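Local coordinates for protein amine Dehydrogenase (Pseudomonas putida, PDB 1JMX) that probably oxidises primary amines as a quinohemoprotein, this haem-carrying subunit binding two covalently attached c-type haems that are likely to pass electrons on, at residues G69-P72 with S73-D76. Sequence-based numbering, arbitrary orientation.
Sequences GLAP and SETD
L70 lies against both E74 and T75: its CB is 3.7 Å from E74 OE1, and its CD1 meets T75 CG2 at 3.9 Å, the leucine passing obliquely over both side chains. The chain is still extended at A71 and bends at P72 and S73. A71 N gives its hydrogen to E74 OE1 at 2.8 Å, reaching the carboxylate on its anti side and 30° out of its plane. In E74, chi1 of -65° sets CG beside its own backbone N, 4.0 Å from A71 CB; the extended chain beyond carries the carboxylate back to A71 N. A71 O in turn accepts E74 N at 3.0 Å, a beta-turn bond with the donor well above the carbonyl plane. The ring of P72 holds phi near -53°, which suits the second position of this turn. The P72 carbonyl opens the next turn, around S73 and E74: its oxygen takes T75 N at 3.0 Å from above the plane and T75 OG1 at 2.7 Å in the plane, on a lone pair; R79 NH1 bonds the same hydroxyl. A71-E74 and P72-T75 are thus overlapping type I beta-turns. E74 OE1 also forms a salt bridge with R31, and OE2 hydrogen-bonds S164 OG; an alanine in place of E74 would probably leave A71 N and S164 OG without their carboxylate partner and R31 without its counter-charge here. The turns lie between helices 54-67 and 94-100 of the haem-binding region, with A71 and P72 packed on W170 of helix 165-173, and P72 and T75 against Y236, just before barrel strand 237-244.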
loop_
_atom_site.group_PDB
_atom_site.type_symbol
_atom_site.label_atom_id
_atom_site.label_comp_id
_atom_site.label_asym_id
_atom_site.label_seq_id
_atom_site.Cartn_x
_atom_site.Cartn_y
_atom_site.Cartn_z
ATOM N N GLY A 69 -5.027 -5.194 -26.575
ATOM C CA GLY A 69 -5.408 -4.066 -25.752
ATOM C C GLY A 69 -6.870 -4.158 -25.371
ATOM O O GLY A 69 -7.510 -5.192 -25.562
ATOM N N LEU A 70 -7.393 -3.079 -24.808
ATOM C CA LEU A 70 -8.788 -3.044 -24.404
ATOM C C LEU A 70 -9.547 -2.069 -25.294
ATOM O O LEU A 70 -8.990 -1.086 -25.768
ATOM C CB LEU A 70 -8.918 -2.571 -22.951
ATOM C CG LEU A 70 -8.160 -3.259 -21.821
ATOM C CD1 LEU A 70 -8.598 -2.652 -20.500
ATOM C CD2 LEU A 70 -8.437 -4.740 -21.822
ATOM N N ALA A 71 -10.813 -2.363 -25.549
ATOM C CA ALA A 71 -11.638 -1.456 -26.322
ATOM C C ALA A 71 -11.876 -0.243 -25.404
ATOM O O ALA A 71 -11.724 -0.340 -24.185
ATOM C CB ALA A 71 -12.954 -2.124 -26.682
ATOM N N PRO A 72 -12.202 0.924 -25.980
ATOM C CA PRO A 72 -12.439 2.106 -25.153
ATOM C C PRO A 72 -13.457 1.864 -24.039
ATOM O O PRO A 72 -13.199 2.180 -22.884
ATOM C CB PRO A 72 -12.933 3.129 -26.172
ATOM C CG PRO A 72 -12.161 2.756 -27.390
ATOM C CD PRO A 72 -12.307 1.262 -27.409
ATOM N N SER A 73 -14.580 1.243 -24.383
ATOM C CA SER A 73 -15.632 0.965 -23.417
ATOM C C SER A 73 -15.231 -0.016 -22.316
ATOM O O SER A 73 -15.926 -0.138 -21.315
ATOM C CB SER A 73 -16.894 0.481 -24.127
ATOM O OG SER A 73 -16.669 -0.737 -24.802
ATOM N N GLU A 74 -14.122 -0.723 -22.502
ATOM C CA GLU A 74 -13.656 -1.660 -21.486
ATOM C C GLU A 74 -12.827 -0.939 -20.425
ATOM O O GLU A 74 -12.434 -1.539 -19.428
ATOM C CB GLU A 74 -12.866 -2.806 -22.118
ATOM C CG GLU A 74 -13.698 -3.699 -23.039
ATOM C CD GLU A 74 -12.890 -4.831 -23.644
ATOM O OE1 GLU A 74 -11.746 -4.597 -24.075
ATOM O OE2 GLU A 74 -13.396 -5.961 -23.683
ATOM N N THR A 75 -12.534 0.340 -20.668
ATOM C CA THR A 75 -11.790 1.160 -19.711
ATOM C C THR A 75 -12.729 2.147 -18.997
ATOM O O THR A 75 -12.319 2.828 -18.063
ATOM C CB THR A 75 -10.644 1.974 -20.373
ATOM O OG1 THR A 75 -11.189 2.915 -21.310
ATOM C CG2 THR A 75 -9.659 1.054 -21.068
ATOM N N ASP A 76 -13.976 2.227 -19.461
ATOM C CA ASP A 76 -14.979 3.121 -18.879
ATOM C C ASP A 76 -15.107 3.004 -17.366
ATOM O O ASP A 76 -15.422 1.936 -16.837
ATOM C CB ASP A 76 -16.357 2.864 -19.494
ATOM C CG ASP A 76 -16.527 3.495 -20.868
ATOM O OD1 ASP A 76 -15.583 4.155 -21.368
ATOM O OD2 ASP A 76 -17.624 3.329 -21.447
#